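Local structure of 6-phosphogluconate dehydrogenase NAD-binding (Dyadobacter fermentans, 4GBJ) at residues K7-L13 and Y29-N35; G63-L69 and G91-S97. The protein is probably an NAD- or NADP-dependent oxidoreductase of the 6-phosphogluconate dehydrogenase type, with a Rossmann-type dinucleotide-binding domain. All coordinates share one frame; numbering follows the deposited sequence.

Contact 1 of 2, residues K7-L13 and Y29-N35; sequences KIAFLGL and YELVVWN
The first beta-alpha-beta unit of the Rossmann fold brings strand 8-11 alongside strand 31-34, running parallel from Ile8 beside Leu31 to Leu11 beside Trp34. Five backbone hydrogen bonds alternate across the pair, from Ile8 N to Glu30 O at one end to Gly12 N to Trp34 O (3.0 Å) at the other. On the face carrying Ile8 and Phe10, Ile8 CD1 comes obliquely against the Tyr29 ring, 3.4 Å from Tyr29 CD1, while Leu31 CD2 wedges against Ile8 CB and CG2. Phe10 CB packs on Val33 CG1 (3.9 Å). Its ring swings off to Ile20 and Leu24 of the linking helix 17-26. Gly12 fits the first glycine of a GxGxxG pattern, which in Rossmann folds forms the turn beside the dinucleotide; none is bound here. Asn35 reaches across: with CG anti to its backbone N (chi1 -164°), OD1 takes Leu13 N at 2.7 Å, the donor sitting above the amide plane, and ND2 holds Thr37 O. Replaced by an alanine, this position would offer Leu13 N no such acceptor and Thr37 O no such donor, and the glycine turn would probably be freer to shift. On the opposite face, Leu11 CD2 presses on Trp34 CB at 3.6 Å.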
ATOM      1  N   LYS B   7      39.727   6.008 -12.603  1.00 56.84           N
ATOM      2  CA  LYS B   7      38.923   7.182 -12.949  1.00 56.00           C
ATOM      3  C   LYS B   7      37.825   7.405 -11.891  1.00 56.98           C
ATOM      4  O   LYS B   7      37.914   8.391 -11.156  1.00 59.00           O
ATOM      5  CB  LYS B   7      38.307   7.023 -14.355  1.00 57.45           C
ATOM      6  CG  LYS B   7      37.255   8.051 -14.752  1.00 60.93           C
ATOM      7  CD  LYS B   7      36.222   7.420 -15.689  1.00 70.63           C
ATOM      8  CE  LYS B   7      35.358   8.446 -16.379  1.00 73.84           C
ATOM      9  NZ  LYS B   7      36.025   9.002 -17.594  1.00 73.13           N
ATOM     10  N   ILE B   8      36.771   6.541 -11.859  1.00 47.91           N
ATOM     11  CA  ILE B   8      35.651   6.696 -10.909  1.00 44.52           C
ATOM     12  C   ILE B   8      35.991   6.006  -9.587  1.00 42.41           C
ATOM     13  O   ILE B   8      36.302   4.806  -9.589  1.00 41.98           O
ATOM     14  CB  ILE B   8      34.303   6.154 -11.510  1.00 48.01           C
ATOM     15  CG1 ILE B   8      33.782   7.099 -12.615  1.00 49.80           C
ATOM     16  CG2 ILE B   8      33.192   6.027 -10.411  1.00 49.54           C
ATOM     17  CD1 ILE B   8      32.748   6.494 -13.466  1.00 60.35           C
ATOM     18  N   ALA B   9      35.946   6.737  -8.455  1.00 33.58           N
ATOM     19  CA  ALA B   9      36.171   6.069  -7.155  1.00 33.72           C
ATOM     20  C   ALA B   9      34.845   5.467  -6.669  1.00 35.56           C
ATOM     21  O   ALA B   9      33.794   6.060  -6.862  1.00 34.04           O
ATOM     22  CB  ALA B   9      36.733   7.028  -6.122  1.00 34.08           C
ATOM     23  N   PHE B  10      34.894   4.292  -6.077  1.00 33.20           N
ATOM     24  CA  PHE B  10      33.716   3.585  -5.606  1.00 32.96           C
ATOM     25  C   PHE B  10      33.990   3.058  -4.221  1.00 38.08           C
ATOM     26  O   PHE B  10      34.745   2.106  -4.053  1.00 39.85           O
ATOM     27  CB  PHE B  10      33.350   2.443  -6.570  1.00 35.42           C
ATOM     28  CG  PHE B  10      31.889   2.098  -6.526  1.00 35.50           C
ATOM     29  CD1 PHE B  10      31.026   2.548  -7.510  1.00 38.61           C
ATOM     30  CD2 PHE B  10      31.374   1.328  -5.495  1.00 37.50           C
ATOM     31  CE1 PHE B  10      29.671   2.222  -7.473  1.00 40.33           C
ATOM     32  CE2 PHE B  10      30.013   1.007  -5.454  1.00 41.36           C
ATOM     33  CZ  PHE B  10      29.171   1.446  -6.447  1.00 39.34           C
ATOM     34  N   LEU B  11      33.362   3.659  -3.233  1.00 34.14           N
ATOM     35  CA  LEU B  11      33.575   3.342  -1.827  1.00 34.52           C
ATOM     36  C   LEU B  11      32.369   2.619  -1.209  1.00 39.57           C
ATOM     37  O   LEU B  11      31.287   3.179  -1.160  1.00 40.05           O
ATOM     38  CB  LEU B  11      33.852   4.645  -1.084  1.00 33.85           C
ATOM     39  CG  LEU B  11      34.950   5.546  -1.674  1.00 38.47           C
ATOM     40  CD1 LEU B  11      35.114   6.799  -0.844  1.00 39.35           C
ATOM     41  CD2 LEU B  11      36.277   4.836  -1.717  1.00 40.24           C
ATOM     42  N   GLY B  12      32.573   1.394  -0.729  1.00 36.08           N
ATOM     43  CA  GLY B  12      31.522   0.600  -0.108  1.00 36.68           C
ATOM     44  C   GLY B  12      30.980  -0.406  -1.099  1.00 43.63           C
ATOM     45  O   GLY B  12      30.299  -0.023  -2.049  1.00 42.94           O
ATOM     46  N   LEU B  13      31.272  -1.699  -0.869  1.00 44.00           N
ATOM     47  CA  LEU B  13      30.971  -2.791  -1.772  1.00 45.53           C
ATOM     48  C   LEU B  13      30.135  -3.867  -1.092  1.00 51.92           C
ATOM     49  O   LEU B  13      30.419  -5.063  -1.228  1.00 53.32           O
ATOM     50  CB  LEU B  13      32.284  -3.403  -2.290  1.00 46.16           C
ATOM     51  CG  LEU B  13      33.332  -2.427  -2.834  1.00 52.13           C
ATOM     52  CD1 LEU B  13      34.602  -3.168  -3.210  1.00 54.00           C
ATOM     53  CD2 LEU B  13      32.815  -1.692  -4.049  1.00 55.70           C
ATOM     54  N   TYR B  29      33.416   1.805 -17.740  1.00 50.00           N
ATOM     55  CA  TYR B  29      34.035   2.757 -16.816  1.00 46.97           C
ATOM     56  C   TYR B  29      35.167   2.109 -16.035  1.00 52.94           C
ATOM     57  O   TYR B  29      35.018   0.992 -15.535  1.00 52.28           O
ATOM     58  CB  TYR B  29      33.024   3.297 -15.815  1.00 43.28           C
ATOM     59  CG  TYR B  29      31.949   4.164 -16.416  1.00 41.10           C
ATOM     60  CD1 TYR B  29      32.159   5.520 -16.625  1.00 42.37           C
ATOM     61  CD2 TYR B  29      30.688   3.652 -16.695  1.00 39.37           C
ATOM     62  CE1 TYR B  29      31.195   6.316 -17.238  1.00 41.31           C
ATOM     63  CE2 TYR B  29      29.703   4.442 -17.285  1.00 39.81           C
ATOM     64  CZ  TYR B  29      29.947   5.786 -17.525  1.00 47.10           C
ATOM     65  OH  TYR B  29      28.958   6.627 -17.995  1.00 47.41           O
ATOM     66  N   GLU B  30      36.255   2.852 -15.841  1.00 51.15           N
ATOM     67  CA  GLU B  30      37.391   2.407 -15.033  1.00 51.13           C
ATOM     68  C   GLU B  30      37.071   2.721 -13.559  1.00 52.70           C
ATOM     69  O   GLU B  30      36.687   3.863 -13.270  1.00 52.09           O
ATOM     70  CB  GLU B  30      38.670   3.111 -15.531  1.00 54.33           C
ATOM     71  CG  GLU B  30      39.898   3.036 -14.627  1.00 72.25           C
ATOM     72  CD  GLU B  30      41.122   3.746 -15.190  1.00 98.89           C
ATOM     73  OE1 GLU B  30      40.965   4.825 -15.812  1.00 81.05           O
ATOM     74  OE2 GLU B  30      42.245   3.228 -14.994  1.00 97.91           O
ATOM     75  N   LEU B  31      37.158   1.712 -12.643  1.00 47.19           N
ATOM     76  CA  LEU B  31      36.871   1.920 -11.221  1.00 46.12           C
ATOM     77  C   LEU B  31      38.048   1.649 -10.317  1.00 51.06           C
ATOM     78  O   LEU B  31      38.674   0.600 -10.443  1.00 52.19           O
ATOM     79  CB  LEU B  31      35.726   1.017 -10.679  1.00 45.97           C
ATOM     80  CG  LEU B  31      34.315   1.097 -11.252  1.00 50.06           C
ATOM     81  CD1 LEU B  31      33.367   0.372 -10.364  1.00 50.27           C
ATOM     82  CD2 LEU B  31      33.852   2.479 -11.391  1.00 55.22           C
ATOM     83  N   VAL B  32      38.221   2.512  -9.283  1.00 46.62           N
ATOM     84  CA  VAL B  32      39.185   2.323  -8.202  1.00 45.78           C
ATOM     85  C   VAL B  32      38.294   2.182  -6.967  1.00 49.08           C
ATOM     86  O   VAL B  32      37.540   3.101  -6.606  1.00 46.72           O
ATOM     87  CB  VAL B  32      40.319   3.369  -8.101  1.00 49.87           C
ATOM     88  CG1 VAL B  32      39.803   4.801  -8.017  1.00 49.85           C
ATOM     89  CG2 VAL B  32      41.270   3.036  -6.954  1.00 49.78           C
ATOM     90  N   VAL B  33      38.280   0.965  -6.416  1.00 45.16           N
ATOM     91  CA  VAL B  33      37.339   0.578  -5.380  1.00 43.27           C
ATOM     92  C   VAL B  33      37.992   0.413  -4.032  1.00 47.50           C
ATOM     93  O   VAL B  33      39.207   0.299  -3.905  1.00 47.44           O
ATOM     94  CB  VAL B  33      36.543  -0.675  -5.770  1.00 46.28           C
ATOM     95  CG1 VAL B  33      35.901  -0.507  -7.147  1.00 45.14           C
ATOM     96  CG2 VAL B  33      37.391  -1.955  -5.711  1.00 47.63           C
ATOM     97  N   TRP B  34      37.151   0.462  -3.018  1.00 45.48           N
ATOM     98  CA  TRP B  34      37.547   0.350  -1.618  1.00 45.79           C
ATOM     99  C   TRP B  34      36.391  -0.153  -0.800  1.00 49.97           C
ATOM    100  O   TRP B  34      35.222   0.137  -1.086  1.00 45.74           O
ATOM    101  CB  TRP B  34      38.019   1.697  -1.073  1.00 44.78           C
ATOM    102  CG  TRP B  34      38.366   1.708   0.390  1.00 47.28           C
ATOM    103  CD1 TRP B  34      39.603   1.546   0.941  1.00 51.51           C
ATOM    104  CD2 TRP B  34      37.472   1.975   1.484  1.00 47.28           C
ATOM    105  NE1 TRP B  34      39.536   1.669   2.310  1.00 51.66           N
ATOM    106  CE2 TRP B  34      38.243   1.951   2.670  1.00 52.23           C
ATOM    107  CE3 TRP B  34      36.094   2.226   1.578  1.00 47.44           C
ATOM    108  CZ2 TRP B  34      37.678   2.130   3.930  1.00 52.12           C
ATOM    109  CZ3 TRP B  34      35.539   2.437   2.828  1.00 49.79           C
ATOM    110  CH2 TRP B  34      36.323   2.363   3.988  1.00 52.23           C
ATOM    111  N   ASN B  35      36.721  -0.877   0.245  1.00 51.55           N
ATOM    112  CA  ASN B  35      35.721  -1.382   1.168  1.00 53.35           C
ATOM    113  C   ASN B  35      36.369  -1.611   2.512  1.00 63.10           C
ATOM    114  O   ASN B  35      37.522  -2.048   2.543  1.00 64.81           O
ATOM    115  CB  ASN B  35      35.135  -2.676   0.597  1.00 50.73           C
ATOM    116  CG  ASN B  35      33.851  -3.084   1.256  1.00 61.58           C
ATOM    117  OD1 ASN B  35      32.875  -2.332   1.269  1.00 53.49           O
ATOM    118  ND2 ASN B  35      33.780  -4.303   1.758  1.00 59.37           N
TER

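Contact 2 of 2, residues G63-L69 and G91-S97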
ATOM      1  N   GLY B  63      37.520  14.529  -9.801  1.00 38.96           N
ATOM      2  CA  GLY B  63      36.890  13.306 -10.283  1.00 37.78           C
ATOM      3  C   GLY B  63      35.538  13.012  -9.657  1.00 39.38           C
ATOM      4  O   GLY B  63      34.928  13.880  -9.048  1.00 37.46           O
ATOM      5  N   ILE B  64      35.047  11.776  -9.844  1.00 34.67           N
ATOM      6  CA  ILE B  64      33.761  11.289  -9.362  1.00 32.01           C
ATOM      7  C   ILE B  64      33.991  10.224  -8.308  1.00 35.09           C
ATOM      8  O   ILE B  64      34.812   9.338  -8.506  1.00 36.48           O
ATOM      9  CB  ILE B  64      32.914  10.710 -10.527  1.00 36.02           C
ATOM     10  CG1 ILE B  64      32.518  11.811 -11.526  1.00 36.98           C
ATOM     11  CG2 ILE B  64      31.655   9.995 -10.001  1.00 36.14           C
ATOM     12  CD1 ILE B  64      32.326  11.292 -12.942  1.00 45.47           C
ATOM     13  N   VAL B  65      33.249  10.277  -7.202  1.00 29.78           N
ATOM     14  CA  VAL B  65      33.335   9.224  -6.197  1.00 28.23           C
ATOM     15  C   VAL B  65      31.904   8.788  -5.862  1.00 29.63           C
ATOM     16  O   VAL B  65      31.059   9.619  -5.637  1.00 28.53           O
ATOM     17  CB  VAL B  65      34.146   9.603  -4.930  1.00 32.27           C
ATOM     18  CG1 VAL B  65      33.640  10.911  -4.294  1.00 32.74           C
ATOM     19  CG2 VAL B  65      34.085   8.456  -3.913  1.00 31.73           C
ATOM     20  N   PHE B  66      31.636   7.508  -5.903  1.00 26.61           N
ATOM     21  CA  PHE B  66      30.356   6.949  -5.469  1.00 27.58           C
ATOM     22  C   PHE B  66      30.563   6.365  -4.097  1.00 30.99           C
ATOM     23  O   PHE B  66      31.616   5.788  -3.877  1.00 29.85           O
ATOM     24  CB  PHE B  66      29.869   5.842  -6.407  1.00 29.27           C
ATOM     25  CG  PHE B  66      29.246   6.300  -7.703  1.00 31.09           C
ATOM     26  CD1 PHE B  66      27.883   6.205  -7.904  1.00 33.57           C
ATOM     27  CD2 PHE B  66      30.025   6.831  -8.723  1.00 35.00           C
ATOM     28  CE1 PHE B  66      27.300   6.663  -9.078  1.00 35.13           C
ATOM     29  CE2 PHE B  66      29.438   7.270  -9.906  1.00 37.76           C
ATOM     30  CZ  PHE B  66      28.078   7.202 -10.068  1.00 33.98           C
ATOM     31  N   SER B  67      29.569   6.457  -3.197  1.00 27.22           N
ATOM     32  CA  SER B  67      29.633   5.754  -1.926  1.00 25.55           C
ATOM     33  C   SER B  67      28.312   5.088  -1.629  1.00 31.95           C
ATOM     34  O   SER B  67      27.231   5.614  -1.944  1.00 28.13           O
ATOM     35  CB  SER B  67      30.025   6.680  -0.779  1.00 23.41           C
ATOM     36  OG  SER B  67      29.011   7.624  -0.466  1.00 26.67           O
ATOM     37  N   VAL B  68      28.391   3.916  -1.027  1.00 33.69           N
ATOM     38  CA  VAL B  68      27.178   3.230  -0.595  1.00 33.78           C
ATOM     39  C   VAL B  68      27.576   2.512   0.664  1.00 37.41           C
ATOM     40  O   VAL B  68      28.441   1.624   0.639  1.00 33.91           O
ATOM     41  CB  VAL B  68      26.506   2.357  -1.671  1.00 40.65           C
ATOM     42  CG1 VAL B  68      27.398   1.260  -2.170  1.00 43.30           C
ATOM     43  CG2 VAL B  68      25.194   1.777  -1.148  1.00 42.24           C
ATOM     44  N   LEU B  69      27.092   3.054   1.798  1.00 35.89           N
ATOM     45  CA  LEU B  69      27.451   2.594   3.124  1.00 37.75           C
ATOM     46  C   LEU B  69      26.206   2.384   3.960  1.00 41.72           C
ATOM     47  O   LEU B  69      25.108   2.712   3.521  1.00 40.00           O
ATOM     48  CB  LEU B  69      28.411   3.600   3.750  1.00 37.15           C
ATOM     49  CG  LEU B  69      29.705   3.846   2.933  1.00 41.69           C
ATOM     50  CD1 LEU B  69      30.436   5.062   3.416  1.00 40.38           C
ATOM     51  CD2 LEU B  69      30.661   2.670   3.022  1.00 47.61           C
ATOM     52  N   GLY B  91      34.972  18.309  -8.113  1.00 37.21           N
ATOM     53  CA  GLY B  91      34.817  16.910  -7.760  1.00 35.10           C
ATOM     54  C   GLY B  91      33.354  16.658  -7.446  1.00 36.36           C
ATOM     55  O   GLY B  91      32.635  17.585  -7.052  1.00 36.55           O
ATOM     56  N   VAL B  92      32.871  15.458  -7.728  1.00 32.26           N
ATOM     57  CA  VAL B  92      31.458  15.119  -7.510  1.00 30.47           C
ATOM     58  C   VAL B  92      31.353  13.832  -6.692  1.00 32.75           C
ATOM     59  O   VAL B  92      31.973  12.837  -7.056  1.00 31.48           O
ATOM     60  CB  VAL B  92      30.679  14.980  -8.845  1.00 35.13           C
ATOM     61  CG1 VAL B  92      29.228  14.577  -8.592  1.00 33.26           C
ATOM     62  CG2 VAL B  92      30.727  16.277  -9.650  1.00 38.46           C
ATOM     63  N   HIS B  93      30.561  13.860  -5.588  1.00 28.28           N
ATOM     64  CA  HIS B  93      30.311  12.714  -4.735  1.00 25.78           C
ATOM     65  C   HIS B  93      28.849  12.300  -4.894  1.00 27.80           C
ATOM     66  O   HIS B  93      27.967  13.097  -4.614  1.00 28.59           O
ATOM     67  CB  HIS B  93      30.625  13.060  -3.265  1.00 26.39           C
ATOM     68  CG  HIS B  93      30.223  11.995  -2.268  1.00 27.78           C
ATOM     69  ND1 HIS B  93      30.176  12.268  -0.906  1.00 28.91           N
ATOM     70  CD2 HIS B  93      29.930  10.678  -2.453  1.00 27.68           C
ATOM     71  CE1 HIS B  93      29.770  11.147  -0.326  1.00 26.81           C
ATOM     72  NE2 HIS B  93      29.630  10.155  -1.220  1.00 26.61           N
ATOM     73  N   VAL B  94      28.609  11.109  -5.418  1.00 27.22           N
ATOM     74  CA  VAL B  94      27.279  10.503  -5.580  1.00 27.71           C
ATOM     75  C   VAL B  94      27.072   9.618  -4.356  1.00 28.99           C
ATOM     76  O   VAL B  94      27.660   8.551  -4.215  1.00 28.72           O
ATOM     77  CB  VAL B  94      27.151   9.731  -6.909  1.00 30.92           C
ATOM     78  CG1 VAL B  94      25.709   9.278  -7.131  1.00 29.08           C
ATOM     79  CG2 VAL B  94      27.612  10.596  -8.070  1.00 31.12           C
ATOM     80  N   SER B  95      26.264  10.100  -3.456  1.00 24.86           N
ATOM     81  CA  SER B  95      26.082   9.522  -2.145  1.00 22.99           C
ATOM     82  C   SER B  95      24.788   8.712  -2.150  1.00 25.44           C
ATOM     83  O   SER B  95      23.682   9.254  -2.124  1.00 25.21           O
ATOM     84  CB  SER B  95      26.079  10.659  -1.128  1.00 24.73           C
ATOM     85  OG  SER B  95      25.904  10.213   0.209  1.00 28.89           O
HETATM   86  N   MSE B  96      24.927   7.429  -2.276  1.00 23.29           N
HETATM   87  CA  MSE B  96      23.761   6.524  -2.435  1.00 22.43           C
HETATM   88  C   MSE B  96      23.269   5.865  -1.155  1.00 30.36           C
HETATM   89  O   MSE B  96      22.277   5.147  -1.199  1.00 29.75           O
HETATM   90  CB  MSE B  96      24.099   5.476  -3.445  1.00 23.06           C
HETATM   91  CG  MSE B  96      24.537   6.099  -4.773  1.00 26.20           C
HETATM   92 SE   MSE B  96      24.665   4.798  -6.191  0.64 28.46          SE
HETATM   93  CE  MSE B  96      26.162   3.899  -5.550  1.00 27.98           C
ATOM     94  N   SER B  97      23.889   6.142  -0.021  1.00 27.23           N
ATOM     95  CA  SER B  97      23.442   5.526   1.217  1.00 26.41           C
ATOM     96  C   SER B  97      22.053   6.042   1.651  1.00 30.09           C
ATOM     97  O   SER B  97      21.715   7.198   1.400  1.00 29.72           O
ATOM     98  CB  SER B  97      24.432   5.846   2.328  1.00 27.86           C
ATOM     99  OG  SER B  97      25.739   5.416   2.001  1.00 29.11           O
TER
HETATM  100  O   HOH W   1      26.586   7.652   0.709  1.00 29.95           O
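Phe66 and Val94 lie side by side and point the same way on one face of the parallel Rossmann sheet, where strand 64-67 pairs with strand 92-95. Val94 CB sits over the Phe66 ring, 3.9 Å from its centroid and 19° off the normal, a CH-pi contact offset toward the rim. The selenium of Met96, a selenomethionine, approaches the same ring at its edge, 5.2 Å from the centroid, a Met-aromatic contact, and the bend at chi3 (-70°) brings its CE to 3.7 Å from Phe66 CD1. The other face is mixed: Val65 CG1 lies against His93 CB, and His93, Ser67 and Ser95 supply the polar groups. His93 NE2 and Ser67 OG are 2.7 Å apart in a hydrogen bond lying in the imidazole plane, while Ser95 CB rests over a face of that ring. His93 ND1 bonds His111 NE2, so both ring nitrogens are engaged, which should hold the imidazole against rotation. Ser95 OG also bonds Tyr118 OH. One water joins Ser67 OG, Ser95 OG and Ser97 OG, tying three serines together beyond the histidine. Just past the strand ends, Ser97 OG accepts a hydrogen bond from Leu69 N at 2.7 Å.

Overall arrangement
Contacts 1 and 2 are neighbouring pairs in a single sheet, their centres about 9 Å apart, joined where strand 8-11 meets strand 64-67. Ala9 O and Phe66 N, 2.8 Å apart, are probably hydrogen-bonded, as are Leu11 N and Phe66 O at the same distance. Leu11 CD1 packs on Val65 CG2 at 3.6 Å, and Val68 CG1 lies 3.2 Å from Gly12 O, so contact 2 abuts the glycine turn at the end of strand 8-11. Contact 2 lies nearer the predicted active-site residue: the Ser97 side chain is about 9 Å from that of Lys174. The bound sodium ion is about 11 Å from the Tyr29 side chain and about 13 Å from that of Phe66.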